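Local coordinates for protein S12 family peptidase (Streptomyces sp. 82F2, PDB 3WWX) that probably hydrolyses amide bonds with preference for D-configured substrates, as a probably secreted member of the S12 peptidase family with a beta-lactamase-type fold, at residues A[244-256]-A[312-324]. Numbering follows the deposited sequence.
Sequences SRDLQTFYRALLQ and AQVTRDGGHSLAG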
loop_
_atom_site.group_PDB
_atom_site.type_symbol
_atom_site.label_atom_id
_atom_site.label_comp_id
_atom_site.label_asym_id
_atom_site.label_seq_id
_atom_site.Cartn_x
_atom_site.Cartn_y
_atom_site.Cartn_z
ATOM N N SER A 244 -3.927 12.842 -3.831
ATOM C CA SER A 244 -3.480 13.190 -2.488
ATOM C C SER A 244 -4.620 13.675 -1.600
ATOM O O SER A 244 -4.441 13.743 -0.402
ATOM C CB SER A 244 -2.410 14.267 -2.555
ATOM O OG SER A 244 -1.327 13.874 -3.395
ATOM N N ARG A 245 -5.753 14.010 -2.196
ATOM C CA ARG A 245 -6.956 14.375 -1.444
ATOM C C ARG A 245 -7.695 13.129 -0.951
ATOM O O ARG A 245 -7.940 12.964 0.252
ATOM C CB ARG A 245 -7.888 15.205 -2.311
ATOM C CG ARG A 245 -9.120 15.725 -1.590
ATOM C CD ARG A 245 -10.012 16.537 -2.489
ATOM N NE ARG A 245 -11.115 17.118 -1.722
ATOM C CZ ARG A 245 -12.025 17.948 -2.227
ATOM N NH1 ARG A 245 -11.969 18.307 -3.503
ATOM N NH2 ARG A 245 -12.993 18.421 -1.450
ATOM N N ASP A 246 -8.025 12.227 -1.872
ATOM C CA ASP A 246 -8.776 11.035 -1.523
ATOM C C ASP A 246 -8.015 10.183 -0.515
ATOM O O ASP A 246 -8.612 9.563 0.346
ATOM C CB ASP A 246 -9.039 10.185 -2.761
ATOM C CG ASP A 246 -10.201 10.693 -3.609
ATOM O OD1 ASP A 246 -10.718 11.811 -3.374
ATOM O OD2 ASP A 246 -10.578 9.950 -4.553
ATOM N N LEU A 247 -6.691 10.114 -0.641
ATOM C CA LEU A 247 -5.951 9.285 0.308
ATOM C C LEU A 247 -6.104 9.814 1.729
ATOM O O LEU A 247 -6.233 9.035 2.677
ATOM C CB LEU A 247 -4.480 9.145 -0.070
ATOM C CG LEU A 247 -4.197 8.242 -1.266
ATOM C CD1 LEU A 247 -2.706 8.270 -1.534
ATOM C CD2 LEU A 247 -4.681 6.823 -1.054
ATOM N N GLN A 248 -6.102 11.138 1.867
ATOM C CA GLN A 248 -6.346 11.728 3.180
ATOM C C GLN A 248 -7.768 11.439 3.655
ATOM O O GLN A 248 -7.982 11.054 4.810
ATOM C CB GLN A 248 -6.129 13.233 3.159
ATOM C CG GLN A 248 -4.710 13.658 2.958
ATOM C CD GLN A 248 -4.634 15.149 2.944
ATOM O OE1 GLN A 248 -4.618 15.787 4.006
ATOM N NE2 GLN A 248 -4.691 15.727 1.764
ATOM N N THR A 249 -8.748 11.610 2.777
ATOM C CA THR A 249 -10.137 11.324 3.160
ATOM C C THR A 249 -10.272 9.905 3.725
ATOM O O THR A 249 -10.910 9.658 4.760
ATOM C CB THR A 249 -11.058 11.495 1.953
ATOM O OG1 THR A 249 -10.917 12.841 1.479
ATOM C CG2 THR A 249 -12.514 11.200 2.322
ATOM N N PHE A 250 -9.633 8.965 3.047
ATOM C CA PHE A 250 -9.676 7.576 3.458
ATOM C C PHE A 250 -8.986 7.346 4.806
ATOM O O PHE A 250 -9.606 6.806 5.740
ATOM C CB PHE A 250 -9.043 6.670 2.390
ATOM C CG PHE A 250 -8.823 5.248 2.871
ATOM C CD1 PHE A 250 -9.904 4.422 3.167
ATOM C CD2 PHE A 250 -7.535 4.739 3.036
ATOM C CE1 PHE A 250 -9.699 3.134 3.619
ATOM C CE2 PHE A 250 -7.335 3.447 3.482
ATOM C CZ PHE A 250 -8.431 2.644 3.777
ATOM N N TYR A 251 -7.733 7.763 4.952
ATOM C CA TYR A 251 -7.026 7.475 6.195
ATOM C C TYR A 251 -7.629 8.230 7.392
ATOM O O TYR A 251 -7.682 7.686 8.499
ATOM C CB TYR A 251 -5.515 7.735 6.061
ATOM C CG TYR A 251 -4.786 6.582 5.376
ATOM C CD1 TYR A 251 -4.379 5.466 6.090
ATOM C CD2 TYR A 251 -4.508 6.628 4.027
ATOM C CE1 TYR A 251 -3.728 4.407 5.473
ATOM C CE2 TYR A 251 -3.870 5.557 3.394
ATOM C CZ TYR A 251 -3.476 4.469 4.130
ATOM O OH TYR A 251 -2.848 3.448 3.464
ATOM N N ARG A 252 -8.114 9.447 7.171
ATOM C CA ARG A 252 -8.807 10.173 8.244
ATOM C C ARG A 252 -10.052 9.400 8.671
ATOM O O ARG A 252 -10.245 9.143 9.860
ATOM C CB ARG A 252 -9.204 11.579 7.790
ATOM C CG ARG A 252 -8.023 12.519 7.518
ATOM C CD ARG A 252 -8.484 13.855 6.922
ATOM N NE ARG A 252 -9.069 14.709 7.949
ATOM C CZ ARG A 252 -8.382 15.554 8.706
ATOM N NH1 ARG A 252 -7.082 15.736 8.520
ATOM N NH2 ARG A 252 -9.022 16.236 9.647
ATOM N N ALA A 253 -10.895 9.014 7.717
ATOM C CA ALA A 253 -12.102 8.252 8.051
ATOM C C ALA A 253 -11.765 6.955 8.751
ATOM O O ALA A 253 -12.440 6.540 9.693
ATOM C CB ALA A 253 -12.929 7.980 6.815
ATOM N N LEU A 254 -10.727 6.283 8.274
ATOM C CA LEU A 254 -10.325 5.030 8.873
ATOM C C LEU A 254 -9.915 5.176 10.336
ATOM O O LEU A 254 -10.443 4.483 11.212
ATOM C CB LEU A 254 -9.152 4.441 8.096
ATOM C CG LEU A 254 -8.653 3.074 8.585
ATOM C CD1 LEU A 254 -9.696 2.000 8.388
ATOM C CD2 LEU A 254 -7.387 2.695 7.802
ATOM N N LEU A 255 -8.981 6.067 10.621
ATOM C CA LEU A 255 -8.490 6.213 11.993
ATOM C C LEU A 255 -9.527 6.839 12.922
ATOM O O LEU A 255 -9.480 6.637 14.140
ATOM C CB LEU A 255 -7.159 6.988 12.039
ATOM C CG LEU A 255 -5.891 6.136 11.837
ATOM C CD1 LEU A 255 -5.703 5.119 12.946
ATOM C CD2 LEU A 255 -5.884 5.459 10.481
ATOM N N GLN A 256 -10.475 7.560 12.344
ATOM C CA GLN A 256 -11.606 8.101 13.103
ATOM C C GLN A 256 -12.662 7.054 13.439
ATOM O O GLN A 256 -13.592 7.351 14.199
ATOM C CB GLN A 256 -12.266 9.237 12.328
ATOM C CG GLN A 256 -11.450 10.517 12.271
ATOM C CD GLN A 256 -11.940 11.501 11.234
ATOM O OE1 GLN A 256 -13.044 11.381 10.723
ATOM N NE2 GLN A 256 -11.115 12.485 10.919
ATOM N N ALA A 312 1.228 8.267 2.806
ATOM C CA ALA A 312 -0.085 8.612 3.370
ATOM C C ALA A 312 -0.008 8.367 4.860
ATOM O O ALA A 312 0.321 7.264 5.294
ATOM C CB ALA A 312 -1.181 7.762 2.762
ATOM N N GLN A 313 -0.282 9.404 5.641
ATOM C CA GLN A 313 -0.130 9.327 7.098
ATOM C C GLN A 313 -1.173 10.184 7.785
ATOM O O GLN A 313 -1.562 11.221 7.263
ATOM C CB GLN A 313 1.255 9.837 7.505
ATOM C CG GLN A 313 2.426 8.983 6.975
ATOM C CD GLN A 313 2.502 7.586 7.568
ATOM O OE1 GLN A 313 2.013 7.328 8.675
ATOM N NE2 GLN A 313 3.162 6.677 6.859
ATOM N N VAL A 314 -1.612 9.732 8.951
ATOM C CA VAL A 314 -2.516 10.514 9.772
ATOM C C VAL A 314 -2.187 10.323 11.249
ATOM O O VAL A 314 -1.673 9.281 11.649
ATOM C CB VAL A 314 -3.969 10.141 9.470
ATOM C CG1 VAL A 314 -4.326 8.720 9.929
ATOM C CG2 VAL A 314 -4.908 11.161 10.020
ATOM N N THR A 315 -2.506 11.320 12.076
ATOM C CA THR A 315 -2.420 11.111 13.518
ATOM C C THR A 315 -3.508 10.128 13.958
ATOM O O THR A 315 -4.445 9.849 13.216
ATOM C CB THR A 315 -2.515 12.456 14.262
ATOM O OG1 THR A 315 -3.648 13.167 13.754
ATOM C CG2 THR A 315 -1.258 13.280 14.009
ATOM N N ARG A 316 -3.390 9.590 15.166
ATOM C CA ARG A 316 -4.255 8.494 15.587
ATOM C C ARG A 316 -5.737 8.851 15.633
ATOM O O ARG A 316 -6.591 7.986 15.400
ATOM C CB ARG A 316 -3.809 7.982 16.958
ATOM C CG ARG A 316 -4.663 6.869 17.545
ATOM C CD ARG A 316 -4.715 5.639 16.674
ATOM N NE ARG A 316 -5.582 4.607 17.246
ATOM C CZ ARG A 316 -6.900 4.567 17.080
ATOM N NH1 ARG A 316 -7.513 5.487 16.346
ATOM N NH2 ARG A 316 -7.615 3.606 17.658
ATOM N N ASP A 317 -6.051 10.103 15.943
ATOM C CA ASP A 317 -7.445 10.506 15.974
ATOM C C ASP A 317 -7.935 10.956 14.609
ATOM O O ASP A 317 -9.085 11.386 14.483
ATOM C CB ASP A 317 -7.706 11.580 17.038
ATOM C CG ASP A 317 -7.042 12.902 16.744
ATOM O OD1 ASP A 317 -6.367 13.071 15.713
ATOM O OD2 ASP A 317 -7.223 13.825 17.572
ATOM N N GLY A 318 -7.094 10.831 13.576
ATOM C CA GLY A 318 -7.495 11.214 12.242
ATOM C C GLY A 318 -7.574 12.709 11.969
ATOM O O GLY A 318 -8.097 13.138 10.933
ATOM N N GLY A 319 -7.001 13.520 12.859
ATOM C CA GLY A 319 -7.173 14.954 12.762
ATOM C C GLY A 319 -6.195 15.681 11.862
ATOM O O GLY A 319 -6.497 16.754 11.350
ATOM N N HIS A 320 -5.013 15.097 11.691
ATOM C CA HIS A 320 -3.942 15.705 10.917
ATOM C C HIS A 320 -3.488 14.663 9.898
ATOM O O HIS A 320 -3.010 13.602 10.281
ATOM C CB HIS A 320 -2.779 16.105 11.826
ATOM C CG HIS A 320 -1.642 16.767 11.111
ATOM N ND1 HIS A 320 -0.470 17.123 11.749
ATOM C CD2 HIS A 320 -1.499 17.144 9.819
ATOM C CE1 HIS A 320 0.348 17.675 10.875
ATOM N NE2 HIS A 320 -0.247 17.703 9.698
ATOM N N SER A 321 -3.666 14.982 8.621
ATOM C CA SER A 321 -3.342 14.055 7.532
ATOM C C SER A 321 -2.363 14.637 6.513
ATOM O O SER A 321 -2.213 15.858 6.375
ATOM C CB SER A 321 -4.627 13.645 6.819
ATOM O OG SER A 321 -5.326 14.769 6.344
ATOM N N LEU A 322 -1.748 13.714 5.769
ATOM C CA LEU A 322 -0.790 14.026 4.720
ATOM C C LEU A 322 -0.830 12.904 3.695
ATOM O O LEU A 322 -0.911 11.739 4.065
ATOM C CB LEU A 322 0.604 14.105 5.323
ATOM C CG LEU A 322 1.813 14.170 4.362
ATOM C CD1 LEU A 322 1.880 15.483 3.612
ATOM C CD2 LEU A 322 3.132 13.912 5.131
ATOM N N ALA A 323 -0.735 13.242 2.418
ATOM C CA ALA A 323 -0.529 12.213 1.384
ATOM C C ALA A 323 0.239 12.840 0.256
ATOM O O ALA A 323 0.159 14.042 0.034
ATOM C CB ALA A 323 -1.857 11.650 0.885
ATOM N N GLY A 324 1.000 12.037 -0.469
ATOM C CA GLY A 324 1.757 12.583 -1.584
ATOM C C GLY A 324 2.455 11.532 -2.405
ATOM O O GLY A 324 2.367 10.339 -2.130
#
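Leu247 CB meets Ala323 CB at 3.8 Å, and Ala312 CB comes to 3.5 Å from Tyr251 CE2, approaching that ring obliquely. Further along the helix, Leu255 CG lies 3.6 Å from Val314 CG1, the two side chains passing alongside, heading opposite ways. With only the CB atoms of Ala312 and Ala323 interposed, the axis of helix 244-255 passes 7.1 Å from strand 320-324, roughly antiparallel at 142°, and 8.2 Å from strand 312-315. Gly318 also lies close against the helix, where a CB would clash with Arg252 O. The hairpin of 308-315 and 320-326 occupies the middle of the antiparallel sheet of the beta-lactamase fold; the helix packs across one face, with Phe250 stacked on Phe58 of helix 55-68 beyond.

Polar groups flank the seam. Ser321 OG donates to Gln248 OE1 at 2.6 Å, on a lone pair, while Gln248 NE2 returns to Ser244 O, which fixes the amide's rotation. The same hydroxyl accepts from Arg252 NH1 at 3.0 Å, close to the guanidinium plane and fairly straight (N-H...O 162°). The arginine bends at chi3 (76°), and Gly318 O lies over one guanidinium face, 3.3 Å from Arg252 CZ, without a hydrogen bond.

Toward exposed Asp317 and partly exposed Gly319 the hold is looser: both Arg252 bonds to Gly319 O are weak, and Gln256 NE2 reaches Gly318 O from above the carbonyl plane, while Gln256 OE1 is hydrogen-bonded to Arg258 NE.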